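DNA ligase (Aquifex aeolicus, PDB 3QWU) probably seals breaks in nucleic acid by ATP-dependent ligation through an adenylated intermediate, and binds adenosine and calcium. Local coordinates at residues I57-L63 with R227-I231; P74-E79 with E186-T192; V81-R87 with V128-A134. All coordinates share one frame; numbering follows the deposited sequence.

Three strand pairings border one adenosine. Contacts 1 and 2 lie in the same mixed sheet, contact 1 at strand 58-60, which ends it within this chain (the second subunit extends it), contact 2 at strand 187-191, outermost on the other side, their centres about 14 Å apart. Contact 3 belongs to a second, antiparallel sheet, with its centre about 18 Å from each of the other two. Residues 74-79 of contact 2 lead through K80 into residues 81-87 of contact 3, so a single run of chain passes from adenine to ribose. Contact 2 holds N6 of the base, contact 3 the ribose O2', and contact 1 places I57 and K229 beside the nucleoside, with O5' near the lysine.

Contact 1 (I57-L63 with R227-I231); sequences IGRIFLL and RAKYI. With ADN (adenosine), chain C.
The carbonyl oxygen G58 O takes the amide of K229 (N to O 2.8 Å), and A228 CA adds a CH...O contact to it at 3.4 Å. The companion bond, I60 N to K229 O, is longer at 3.2 Å, and the two tie short strand 58-60 in parallel to strand 227-231. K229 starts with CG between its backbone N and carbonyl carbon (chi1 61°) and bends twice further out. CE thereby passes I57 O, and NZ ends over a face of the R59 guanidinium, 3.0 Å from NH1. I231 CG1 meets the edge of that guanidinium, near its plane. Two cations this close, with K229 CE 3.7 Å from adenosine O5', are consistent with a site prepared for the phosphates of ATP. I57 presses CG2 on A228 CA and turns CD1 to adenine C2. Farther along, L63 CB sits over one face of the Y230 ring, while F61 O lies at the ring edge. A water spans F61 O and Y230 OH, and another joins I60 O to I231 N. R59 and I60 also pair antiparallel with a strand of the second subunit, so the sheet continues across the interface. The R-A-K run 227-229 resembles motif V of the covalent nucleotidyltransferases: R227 turns away to a salt bridge with D158, while K229 lines the adenosine pocket.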
loop_
_atom_site.group_PDB
_atom_site.type_symbol
_atom_site.label_atom_id
_atom_site.label_comp_id
_atom_site.label_asym_id
_atom_site.label_seq_id
_atom_site.Cartn_x
_atom_site.Cartn_y
_atom_site.Cartn_z
ATOM N N ILE A 57 -5.956 -21.285 -0.082
ATOM C CA ILE A 57 -5.085 -21.802 0.988
ATOM C C ILE A 57 -4.615 -20.652 1.897
ATOM O O ILE A 57 -4.061 -19.679 1.439
ATOM C CB ILE A 57 -3.841 -22.502 0.408
ATOM C CG1 ILE A 57 -4.253 -23.439 -0.726
ATOM C CG2 ILE A 57 -3.024 -23.160 1.539
ATOM C CD1 ILE A 57 -3.147 -24.378 -1.238
ATOM N N GLY A 58 -4.824 -20.759 3.188
ATOM C CA GLY A 58 -4.282 -19.779 4.115
ATOM C C GLY A 58 -2.760 -19.842 4.255
ATOM O O GLY A 58 -2.105 -20.846 3.919
ATOM N N ARG A 59 -2.220 -18.744 4.744
ATOM C CA ARG A 59 -0.819 -18.515 4.881
ATOM C C ARG A 59 -0.546 -18.450 6.365
ATOM O O ARG A 59 -1.234 -17.742 7.063
ATOM C CB ARG A 59 -0.490 -17.157 4.223
ATOM C CG ARG A 59 0.920 -17.019 3.598
ATOM C CD ARG A 59 1.103 -15.784 2.658
ATOM N NE ARG A 59 1.129 -16.062 1.194
ATOM C CZ ARG A 59 0.170 -15.653 0.329
ATOM N NH1 ARG A 59 0.280 -15.927 -0.966
ATOM N NH2 ARG A 59 -0.935 -14.968 0.731
ATOM N N ILE A 60 0.435 -19.204 6.851
ATOM C CA ILE A 60 1.010 -18.939 8.162
ATOM C C ILE A 60 2.267 -18.096 7.992
ATOM O O ILE A 60 3.038 -18.239 6.993
ATOM C CB ILE A 60 1.388 -20.208 9.001
ATOM C CG1 ILE A 60 2.148 -21.248 8.192
ATOM C CG2 ILE A 60 0.176 -20.826 9.585
ATOM C CD1 ILE A 60 2.483 -22.571 8.966
ATOM N N PHE A 61 2.502 -17.251 8.994
ATOM C CA PHE A 61 3.628 -16.305 9.001
ATOM C C PHE A 61 4.723 -16.779 9.944
ATOM O O PHE A 61 5.883 -16.357 9.805
ATOM C CB PHE A 61 3.161 -14.918 9.438
ATOM C CG PHE A 61 2.382 -14.139 8.372
ATOM C CD1 PHE A 61 1.264 -14.690 7.727
ATOM C CD2 PHE A 61 2.743 -12.817 8.082
ATOM C CE1 PHE A 61 0.553 -13.948 6.747
ATOM C CE2 PHE A 61 2.050 -12.058 7.121
ATOM C CZ PHE A 61 0.938 -12.630 6.454
ATOM N N LEU A 62 4.368 -17.624 10.912
ATOM C CA LEU A 62 5.356 -18.173 11.865
ATOM C C LEU A 62 5.361 -19.635 11.573
ATOM O O LEU A 62 4.320 -20.274 11.558
ATOM C CB LEU A 62 4.989 -17.894 13.329
ATOM C CG LEU A 62 5.312 -16.482 13.831
ATOM C CD1 LEU A 62 4.825 -16.219 15.274
ATOM C CD2 LEU A 62 6.810 -16.225 13.749
ATOM N N LEU A 63 6.513 -20.165 11.222
ATOM C CA LEU A 63 6.555 -21.556 10.772
ATOM C C LEU A 63 6.261 -22.458 11.976
ATOM O O LEU A 63 5.375 -23.304 11.931
ATOM C CB LEU A 63 7.912 -21.870 10.130
ATOM C CG LEU A 63 8.195 -23.229 9.516
ATOM C CD1 LEU A 63 7.118 -23.687 8.553
ATOM C CD2 LEU A 63 9.557 -23.101 8.773
ATOM N N ARG A 227 -5.252 -27.415 4.740
ATOM C CA ARG A 227 -4.057 -26.944 4.058
ATOM C C ARG A 227 -3.569 -25.611 4.589
ATOM O O ARG A 227 -4.355 -24.802 5.110
ATOM C CB ARG A 227 -4.363 -26.758 2.580
ATOM C CG ARG A 227 -4.446 -28.027 1.827
ATOM C CD ARG A 227 -5.847 -28.346 1.316
ATOM N NE ARG A 227 -5.749 -29.713 0.843
ATOM C CZ ARG A 227 -5.194 -30.073 -0.317
ATOM N NH1 ARG A 227 -4.779 -29.157 -1.208
ATOM N NH2 ARG A 227 -5.090 -31.363 -0.606
ATOM N N ALA A 228 -2.271 -25.382 4.406
ATOM C CA ALA A 228 -1.624 -24.101 4.761
ATOM C C ALA A 228 -0.337 -23.935 4.000
ATOM O O ALA A 228 0.339 -24.888 3.736
ATOM C CB ALA A 228 -1.370 -24.001 6.248
ATOM N N LYS A 229 0.016 -22.706 3.649
ATOM C CA LYS A 229 1.225 -22.472 2.863
ATOM C C LYS A 229 2.175 -21.505 3.573
ATOM O O LYS A 229 1.745 -20.637 4.364
ATOM C CB LYS A 229 0.877 -21.942 1.476
ATOM C CG LYS A 229 0.130 -20.599 1.456
ATOM C CD LYS A 229 -0.020 -20.103 -0.027
ATOM C CE LYS A 229 -1.356 -19.400 -0.302
ATOM N NZ LYS A 229 -1.509 -18.016 0.223
ATOM N N TYR A 230 3.452 -21.658 3.290
ATOM C CA TYR A 230 4.460 -20.787 3.842
ATOM C C TYR A 230 5.457 -20.456 2.730
ATOM O O TYR A 230 5.848 -21.358 1.961
ATOM C CB TYR A 230 5.121 -21.467 5.030
ATOM C CG TYR A 230 6.205 -20.668 5.637
ATOM C CD1 TYR A 230 7.539 -20.846 5.251
ATOM C CD2 TYR A 230 5.913 -19.705 6.620
ATOM C CE1 TYR A 230 8.578 -20.067 5.845
ATOM C CE2 TYR A 230 6.901 -18.927 7.209
ATOM C CZ TYR A 230 8.243 -19.094 6.821
ATOM O OH TYR A 230 9.207 -18.280 7.407
ATOM N N ILE A 231 5.834 -19.159 2.646
ATOM C CA ILE A 231 6.647 -18.593 1.548
ATOM C C ILE A 231 8.063 -18.235 2.062
ATOM O O ILE A 231 8.249 -17.794 3.200
ATOM C CB ILE A 231 5.934 -17.344 0.955
ATOM C CG1 ILE A 231 4.414 -17.672 0.784
ATOM C CG2 ILE A 231 6.548 -16.835 -0.395
ATOM C CD1 ILE A 231 3.889 -18.585 -0.437
HETATM O "O5'" ADN C . -3.104 -20.618 -3.329
HETATM C "C5'" ADN C . -1.875 -21.333 -3.462
HETATM C "C4'" ADN C . -1.548 -21.517 -4.939
HETATM O "O4'" ADN C . -0.208 -22.065 -5.128
HETATM C "C3'" ADN C . -2.505 -22.509 -5.586
HETATM O "O3'" ADN C . -3.692 -21.936 -6.128
HETATM C "C2'" ADN C . -1.654 -23.201 -6.645
HETATM O "O2'" ADN C . -1.918 -22.670 -7.933
HETATM C "C1'" ADN C . -0.196 -22.949 -6.268
HETATM N N9 ADN C . 0.545 -24.164 -5.893
HETATM C C8 ADN C . 1.828 -24.400 -6.254
HETATM N N7 ADN C . 2.284 -25.583 -5.777
HETATM C C5 ADN C . 1.251 -26.095 -5.059
HETATM C C6 ADN C . 1.072 -27.306 -4.253
HETATM N N6 ADN C . 2.121 -28.173 -4.174
HETATM N N1 ADN C . -0.150 -27.532 -3.678
HETATM C C2 ADN C . -1.158 -26.619 -3.791
HETATM N N3 ADN C . -1.042 -25.457 -4.496
HETATM C C4 ADN C . 0.110 -25.170 -5.143
HETATM O O HOH W 1 3.966 -17.410 4.501
HETATM O O HOH W 2 8.325 -17.235 9.743
#

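Contact 2 (P74-E79 with E186-T192); sequences PFWVEE and EILGRFT. With ADN (adenosine), chain C; GOL (glycerol), chain E.
W76 and R190 face each other as a non-hydrogen-bonded pair where strand 187-191 forms an edge of the mixed sheet of the adenylation domain, antiparallel to strand 75-79. With CG anti to the amide nitrogen (chi1 -178°) and the chain extended as far as NE, R190 runs across the indole. Its CB stands almost squarely over the six-membered ring of W76, 3.7 Å from the centroid, a CH-pi contact. CG passes CE2, and CD comes 3.8 Å from W76 CZ2. NE then leaves the tryptophan, with W76 NE1 near the guanidinium plane at its edge, and CZ settles 3.4 Å from P74 CB, the proline lying over one guanidinium face. The tip, NH2, forms a salt bridge with D221. Ring and guanidinium planes are 72° apart, so this is no flat stack.

F75 and F191 exchange both backbone bonds. V77 N reaches G189 O and V77 O receives L188 N, which marks a beta bulge: the pairing slips by one residue before E78 meets I187. The backbone angles of G189 demand glycine. On the face of F75, V77 CG2 touches F191 CD2 at 3.5 Å, and the F191 carbonyl oxygen lies over the F75 ring. On the opposite face I187 runs alongside E78, its CD1 meeting CG and OE2. That buried carboxylate is satisfied by K219 at OE1 and by K173 and Q170 at OE2. Beyond the bulge, E79 N bonds to E186 O (3.0 Å) in the carbonyl plane. The exocyclic amine of the adenosine bonds weakly from N6 to E78 OE1, and more closely to the backbone: N6 to E79 O is 2.8 Å.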
loop_
_atom_site.group_PDB
_atom_site.type_symbol
_atom_site.label_atom_id
_atom_site.label_comp_id
_atom_site.label_asym_id
_atom_site.label_seq_id
_atom_site.Cartn_x
_atom_site.Cartn_y
_atom_site.Cartn_z
ATOM N N PRO A 74 -0.581 -35.653 11.486
ATOM C CA PRO A 74 0.558 -35.505 10.613
ATOM C C PRO A 74 0.188 -34.847 9.306
ATOM O O PRO A 74 -1.002 -34.827 8.906
ATOM C CB PRO A 74 0.962 -36.946 10.320
ATOM C CG PRO A 74 0.420 -37.748 11.444
ATOM C CD PRO A 74 -0.835 -37.066 11.843
ATOM N N PHE A 75 1.198 -34.315 8.627
ATOM C CA PHE A 75 0.947 -33.604 7.415
ATOM C C PHE A 75 2.053 -33.802 6.408
ATOM O O PHE A 75 3.249 -33.880 6.735
ATOM C CB PHE A 75 0.705 -32.097 7.684
ATOM C CG PHE A 75 1.744 -31.484 8.523
ATOM C CD1 PHE A 75 2.872 -30.931 7.945
ATOM C CD2 PHE A 75 1.638 -31.511 9.908
ATOM C CE1 PHE A 75 3.861 -30.385 8.727
ATOM C CE2 PHE A 75 2.624 -31.006 10.683
ATOM C CZ PHE A 75 3.753 -30.414 10.093
ATOM N N TRP A 76 1.626 -33.854 5.163
ATOM C CA TRP A 76 2.535 -33.933 4.047
ATOM C C TRP A 76 3.022 -32.515 3.650
ATOM O O TRP A 76 2.248 -31.561 3.625
ATOM C CB TRP A 76 1.826 -34.607 2.866
ATOM C CG TRP A 76 1.583 -36.087 3.048
ATOM C CD1 TRP A 76 0.452 -36.681 3.497
ATOM C CD2 TRP A 76 2.503 -37.138 2.766
ATOM N NE1 TRP A 76 0.589 -38.036 3.496
ATOM C CE2 TRP A 76 1.844 -38.352 3.057
ATOM C CE3 TRP A 76 3.818 -37.176 2.283
ATOM C CZ2 TRP A 76 2.450 -39.588 2.894
ATOM C CZ3 TRP A 76 4.421 -38.420 2.106
ATOM C CH2 TRP A 76 3.740 -39.605 2.429
ATOM N N VAL A 77 4.292 -32.424 3.315
ATOM C CA VAL A 77 4.910 -31.172 2.904
ATOM C C VAL A 77 5.251 -31.295 1.467
ATOM O O VAL A 77 5.925 -32.220 1.076
ATOM C CB VAL A 77 6.112 -30.902 3.750
ATOM C CG1 VAL A 77 6.875 -29.692 3.264
ATOM C CG2 VAL A 77 5.627 -30.684 5.217
ATOM N N GLU A 78 4.687 -30.409 0.667
ATOM C CA GLU A 78 4.880 -30.362 -0.790
ATOM C C GLU A 78 5.499 -29.024 -1.227
ATOM O O GLU A 78 5.278 -28.028 -0.586
ATOM C CB GLU A 78 3.540 -30.505 -1.514
ATOM C CG GLU A 78 2.974 -31.852 -1.372
ATOM C CD GLU A 78 1.717 -32.047 -2.196
ATOM O OE1 GLU A 78 1.051 -31.059 -2.586
ATOM O OE2 GLU A 78 1.425 -33.215 -2.468
ATOM N N GLU A 79 6.239 -29.018 -2.336
ATOM C CA GLU A 79 6.799 -27.788 -2.862
ATOM C C GLU A 79 5.683 -26.949 -3.477
ATOM O O GLU A 79 4.827 -27.465 -4.183
ATOM C CB GLU A 79 7.868 -28.020 -3.927
ATOM C CG GLU A 79 8.384 -26.657 -4.501
ATOM C CD GLU A 79 9.381 -26.784 -5.666
ATOM O OE1 GLU A 79 9.641 -27.916 -6.092
ATOM O OE2 GLU A 79 9.904 -25.753 -6.148
ATOM N N GLU A 186 7.420 -31.604 -6.009
ATOM C CA GLU A 186 8.301 -32.388 -5.151
ATOM C C GLU A 186 7.570 -32.670 -3.851
ATOM O O GLU A 186 6.935 -31.775 -3.310
ATOM C CB GLU A 186 9.633 -31.644 -4.860
ATOM C CG GLU A 186 10.490 -32.330 -3.736
ATOM C CD GLU A 186 11.839 -31.689 -3.458
ATOM O OE1 GLU A 186 12.069 -30.574 -3.931
ATOM O OE2 GLU A 186 12.685 -32.291 -2.739
ATOM N N ILE A 187 7.684 -33.908 -3.323
ATOM C CA ILE A 187 7.084 -34.258 -2.051
ATOM C C ILE A 187 8.221 -34.371 -1.063
ATOM O O ILE A 187 9.161 -35.151 -1.288
ATOM C CB ILE A 187 6.364 -35.569 -2.071
ATOM C CG1 ILE A 187 5.385 -35.689 -3.257
ATOM C CG2 ILE A 187 5.616 -35.795 -0.724
ATOM C CD1 ILE A 187 3.922 -35.157 -3.021
ATOM N N LEU A 188 8.163 -33.590 0.026
ATOM C CA LEU A 188 9.250 -33.583 1.019
ATOM C C LEU A 188 9.100 -34.677 2.056
ATOM O O LEU A 188 10.097 -35.143 2.612
ATOM C CB LEU A 188 9.344 -32.239 1.729
ATOM C CG LEU A 188 9.947 -31.091 0.929
ATOM C CD1 LEU A 188 11.365 -31.471 0.407
ATOM C CD2 LEU A 188 9.005 -30.556 -0.213
ATOM N N GLY A 189 7.840 -35.068 2.291
ATOM C CA GLY A 189 7.503 -36.178 3.136
ATOM C C GLY A 189 6.360 -35.829 4.079
ATOM O O GLY A 189 5.645 -34.818 3.905
ATOM N N ARG A 190 6.188 -36.699 5.067
ATOM C CA ARG A 190 5.089 -36.679 6.015
ATOM C C ARG A 190 5.648 -36.347 7.366
ATOM O O ARG A 190 6.589 -36.997 7.822
ATOM C CB ARG A 190 4.458 -38.068 6.064
ATOM C CG ARG A 190 3.280 -38.178 6.975
ATOM C CD ARG A 190 2.607 -39.445 6.713
ATOM N NE ARG A 190 1.275 -39.486 7.277
ATOM C CZ ARG A 190 1.008 -39.817 8.521
ATOM N NH1 ARG A 190 1.998 -40.107 9.355
ATOM N NH2 ARG A 190 -0.261 -39.835 8.937
ATOM N N PHE A 191 5.076 -35.339 8.011
ATOM C CA PHE A 191 5.701 -34.750 9.201
ATOM C C PHE A 191 4.693 -34.509 10.282
ATOM O O PHE A 191 3.491 -34.494 10.011
ATOM C CB PHE A 191 6.387 -33.411 8.866
ATOM C CG PHE A 191 7.567 -33.549 7.948
ATOM C CD1 PHE A 191 8.825 -33.824 8.455
ATOM C CD2 PHE A 191 7.416 -33.411 6.575
ATOM C CE1 PHE A 191 9.919 -33.990 7.591
ATOM C CE2 PHE A 191 8.494 -33.541 5.720
ATOM C CZ PHE A 191 9.740 -33.833 6.220
ATOM N N THR A 192 5.214 -34.288 11.497
ATOM C CA THR A 192 4.446 -33.771 12.637
ATOM C C THR A 192 5.093 -32.503 13.126
ATOM O O THR A 192 6.288 -32.269 12.838
ATOM C CB THR A 192 4.461 -34.762 13.842
ATOM O OG1 THR A 192 5.797 -34.838 14.346
ATOM C CG2 THR A 192 4.012 -36.155 13.429
HETATM O "O5'" ADN C . -3.104 -20.618 -3.329
HETATM C "C5'" ADN C . -1.875 -21.333 -3.462
HETATM C "C4'" ADN C . -1.548 -21.517 -4.939
HETATM O "O4'" ADN C . -0.208 -22.065 -5.128
HETATM C "C3'" ADN C . -2.505 -22.509 -5.586
HETATM O "O3'" ADN C . -3.692 -21.936 -6.128
HETATM C "C2'" ADN C . -1.654 -23.201 -6.645
HETATM O "O2'" ADN C . -1.918 -22.670 -7.933
HETATM C "C1'" ADN C . -0.196 -22.949 -6.268
HETATM N N9 ADN C . 0.545 -24.164 -5.893
HETATM C C8 ADN C . 1.828 -24.400 -6.254
HETATM N N7 ADN C . 2.284 -25.583 -5.777
HETATM C C5 ADN C . 1.251 -26.095 -5.059
HETATM C C6 ADN C . 1.072 -27.306 -4.253
HETATM N N6 ADN C . 2.121 -28.173 -4.174
HETATM N N1 ADN C . -0.150 -27.532 -3.678
HETATM C C2 ADN C . -1.158 -26.619 -3.791
HETATM N N3 ADN C . -1.042 -25.457 -4.496
HETATM C C4 ADN C . 0.110 -25.170 -5.143
HETATM C C1 GOL E . 8.653 -29.400 -8.721
HETATM O O1 GOL E . 8.153 -29.217 -7.410
HETATM C C2 GOL E . 9.769 -30.429 -8.686
HETATM O O2 GOL E . 9.481 -31.458 -9.598
HETATM C C3 GOL E . 11.169 -29.830 -8.858
HETATM O O3 GOL E . 12.021 -30.555 -9.744
#

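Contact 3 (V81-R87 with V128-A134); sequences VDGYNTR and VICAEVA. With CA (calcium ion), chain D; ADN (adenosine), chain C.
Y84 pairs with V133, and T86 with A131, as antiparallel hydrogen-bonded pairs, each exchanging two backbone bonds between strands whose directions differ by 142°. On the face of Y84, the phenol lies alongside V133. The ring starts with CG between its own backbone N and carbonyl carbon (chi1 67°), which folds it back over the neighbouring strand. V133 CB stands above the ring toward its rim, 3.4 Å from Y84 CE2, in a CH-pi contact, and V133 CG1 reaches CE2 and OH. The hydroxyl is hydrogen-bonded to T108. Cutting the side chain back to an alanine is likely to bare V133 of the ring that covers it and to leave T108 without its hydroxyl partner.

The opposite face holds the ribose. N85 ND2 donates to adenosine O2' (3.0 Å) and, weakly, to O3'. In turn O2' donates to E132 OE1 at 2.6 Å, so one ribose hydroxyl is gripped by both strands. E132 is bent at chi2 (72°), which carries its carboxylate back toward the loop 81-83. V81 CG1 packs on A134 CB at 3.8 Å and on E132 CG. G83 crosses so near V133 O and A134 CB that a side chain would collide with both. Farther along, R87 CG brushes C130 SG before its guanidinium leaves for S99, G42 and W52.

D82 points away from the second strand and binds the calcium ion through OD2 at 2.6 Å. Two waters, E143 and D239 also bind the ion; one of the waters donates to D82 OD1. K80-V81-D82-G83 matches KxDG, the signature motif of the covalent nucleotidyltransferases, here in the link that leads into strand 84-87, next to the bound nucleoside.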
loop_
_atom_site.group_PDB
_atom_site.type_symbol
_atom_site.label_atom_id
_atom_site.label_comp_id
_atom_site.label_asym_id
_atom_site.label_seq_id
_atom_site.Cartn_x
_atom_site.Cartn_y
_atom_site.Cartn_z
ATOM N N VAL A 81 5.090 -24.392 -6.161
ATOM C CA VAL A 81 5.755 -24.021 -7.403
ATOM C C VAL A 81 5.113 -22.710 -7.861
ATOM O O VAL A 81 3.882 -22.546 -7.873
ATOM C CB VAL A 81 5.597 -25.126 -8.499
ATOM C CG1 VAL A 81 6.041 -24.583 -9.851
ATOM C CG2 VAL A 81 6.392 -26.356 -8.151
ATOM N N ASP A 82 5.966 -21.780 -8.226
ATOM C CA ASP A 82 5.546 -20.446 -8.588
ATOM C C ASP A 82 5.251 -20.382 -10.085
ATOM O O ASP A 82 6.139 -20.206 -10.910
ATOM C CB ASP A 82 6.612 -19.445 -8.189
ATOM C CG ASP A 82 6.153 -17.998 -8.388
ATOM O OD1 ASP A 82 4.929 -17.713 -8.451
ATOM O OD2 ASP A 82 7.025 -17.114 -8.455
ATOM N N GLY A 83 3.979 -20.549 -10.417
ATOM C CA GLY A 83 3.517 -20.468 -11.796
ATOM C C GLY A 83 2.069 -20.022 -11.713
ATOM O O GLY A 83 1.737 -19.171 -10.898
ATOM N N TYR A 84 1.189 -20.618 -12.510
ATOM C CA TYR A 84 -0.231 -20.369 -12.382
ATOM C C TYR A 84 -1.017 -21.673 -12.265
ATOM O O TYR A 84 -0.628 -22.720 -12.710
ATOM C CB TYR A 84 -0.736 -19.473 -13.514
ATOM C CG TYR A 84 -0.690 -20.135 -14.906
ATOM C CD1 TYR A 84 -1.836 -20.707 -15.461
ATOM C CD2 TYR A 84 0.494 -20.189 -15.659
ATOM C CE1 TYR A 84 -1.807 -21.304 -16.726
ATOM C CE2 TYR A 84 0.533 -20.804 -16.939
ATOM C CZ TYR A 84 -0.637 -21.342 -17.458
ATOM O OH TYR A 84 -0.644 -21.950 -18.670
ATOM N N ASN A 85 -2.148 -21.567 -11.607
ATOM C CA ASN A 85 -2.997 -22.668 -11.271
ATOM C C ASN A 85 -3.806 -23.104 -12.481
ATOM O O ASN A 85 -4.344 -22.267 -13.249
ATOM C CB ASN A 85 -3.946 -22.173 -10.193
ATOM C CG ASN A 85 -4.878 -23.213 -9.731
ATOM O OD1 ASN A 85 -5.868 -23.530 -10.404
ATOM N ND2 ASN A 85 -4.634 -23.708 -8.536
ATOM N N THR A 86 -3.911 -24.420 -12.649
ATOM C CA THR A 86 -4.751 -24.938 -13.684
ATOM C C THR A 86 -5.547 -26.134 -13.233
ATOM O O THR A 86 -5.102 -26.923 -12.380
ATOM C CB THR A 86 -3.960 -25.300 -14.939
ATOM O OG1 THR A 86 -4.871 -25.236 -16.052
ATOM C CG2 THR A 86 -3.379 -26.702 -14.840
ATOM N N ARG A 87 -6.738 -26.237 -13.808
ATOM C CA ARG A 87 -7.668 -27.322 -13.523
ATOM C C ARG A 87 -8.012 -27.966 -14.872
ATOM O O ARG A 87 -8.447 -27.281 -15.794
ATOM C CB ARG A 87 -8.899 -26.758 -12.841
ATOM C CG ARG A 87 -8.778 -26.655 -11.291
ATOM C CD ARG A 87 -10.001 -25.905 -10.741
ATOM N NE ARG A 87 -10.035 -24.585 -11.372
ATOM C CZ ARG A 87 -11.129 -23.869 -11.573
ATOM N NH1 ARG A 87 -12.310 -24.306 -11.155
ATOM N NH2 ARG A 87 -11.046 -22.687 -12.167
ATOM N N VAL A 128 -10.479 -34.315 -12.068
ATOM C CA VAL A 128 -9.994 -33.002 -12.441
ATOM C C VAL A 128 -8.580 -32.886 -11.917
ATOM O O VAL A 128 -8.331 -33.134 -10.710
ATOM C CB VAL A 128 -10.803 -31.903 -11.810
ATOM C CG1 VAL A 128 -10.268 -30.573 -12.303
ATOM C CG2 VAL A 128 -12.368 -32.134 -12.035
ATOM N N ILE A 129 -7.638 -32.556 -12.818
ATOM C CA ILE A 129 -6.233 -32.545 -12.421
ATOM C C ILE A 129 -5.928 -31.136 -12.022
ATOM O O ILE A 129 -6.151 -30.230 -12.801
ATOM C CB ILE A 129 -5.282 -32.930 -13.584
ATOM C CG1 ILE A 129 -5.661 -34.286 -14.156
ATOM C CG2 ILE A 129 -3.824 -32.912 -13.132
ATOM C CD1 ILE A 129 -4.976 -34.593 -15.483
ATOM N N CYS A 130 -5.418 -30.958 -10.810
ATOM C CA CYS A 130 -5.011 -29.657 -10.319
ATOM C C CYS A 130 -3.463 -29.602 -10.395
ATOM O O CYS A 130 -2.768 -30.366 -9.726
ATOM C CB CYS A 130 -5.497 -29.465 -8.887
ATOM S SG CYS A 130 -7.277 -29.490 -8.707
ATOM N N ALA A 131 -2.965 -28.678 -11.211
ATOM C CA ALA A 131 -1.542 -28.539 -11.483
ATOM C C ALA A 131 -1.131 -27.083 -11.616
ATOM O O ALA A 131 -1.933 -26.222 -12.001
ATOM C CB ALA A 131 -1.163 -29.283 -12.776
ATOM N N GLU A 132 0.136 -26.844 -11.321
ATOM C CA GLU A 132 0.791 -25.564 -11.594
ATOM C C GLU A 132 1.487 -25.653 -12.936
ATOM O O GLU A 132 2.249 -26.595 -13.165
ATOM C CB GLU A 132 1.848 -25.291 -10.539
ATOM C CG GLU A 132 2.215 -23.815 -10.394
ATOM C CD GLU A 132 1.119 -22.970 -9.716
ATOM O OE1 GLU A 132 0.086 -23.563 -9.367
ATOM O OE2 GLU A 132 1.300 -21.738 -9.548
ATOM N N VAL A 133 1.224 -24.684 -13.825
ATOM C CA VAL A 133 2.018 -24.491 -15.024
ATOM C C VAL A 133 3.064 -23.388 -14.782
ATOM O O VAL A 133 2.744 -22.303 -14.278
ATOM C CB VAL A 133 1.151 -24.090 -16.187
ATOM C CG1 VAL A 133 1.996 -23.960 -17.435
ATOM C CG2 VAL A 133 0.069 -25.111 -16.413
ATOM N N ALA A 134 4.311 -23.643 -15.176
ATOM C CA ALA A 134 5.422 -22.774 -14.783
ATOM C C ALA A 134 6.529 -22.812 -15.805
ATOM O O ALA A 134 6.765 -23.864 -16.487
ATOM C CB ALA A 134 5.962 -23.169 -13.390
HETATM CA CA CA D . 7.390 -15.278 -6.661
HETATM O "O5'" ADN C . -3.104 -20.618 -3.329
HETATM C "C5'" ADN C . -1.875 -21.333 -3.462
HETATM C "C4'" ADN C . -1.548 -21.517 -4.939
HETATM O "O4'" ADN C . -0.208 -22.065 -5.128
HETATM C "C3'" ADN C . -2.505 -22.509 -5.586
HETATM O "O3'" ADN C . -3.692 -21.936 -6.128
HETATM C "C2'" ADN C . -1.654 -23.201 -6.645
HETATM O "O2'" ADN C . -1.918 -22.670 -7.933
HETATM C "C1'" ADN C . -0.196 -22.949 -6.268
HETATM N N9 ADN C . 0.545 -24.164 -5.893
HETATM C C8 ADN C . 1.828 -24.400 -6.254
HETATM N N7 ADN C . 2.284 -25.583 -5.777
HETATM C C5 ADN C . 1.251 -26.095 -5.059
HETATM C C6 ADN C . 1.072 -27.306 -4.253
HETATM N N6 ADN C . 2.121 -28.173 -4.174
HETATM N N1 ADN C . -0.150 -27.532 -3.678
HETATM C C2 ADN C . -1.158 -26.619 -3.791
HETATM N N3 ADN C . -1.042 -25.457 -4.496
HETATM C C4 ADN C . 0.110 -25.170 -5.143
HETATM O O HOH W 3 5.173 -15.141 -7.423
HETATM O O HOH W 4 5.968 -15.478 -4.940
#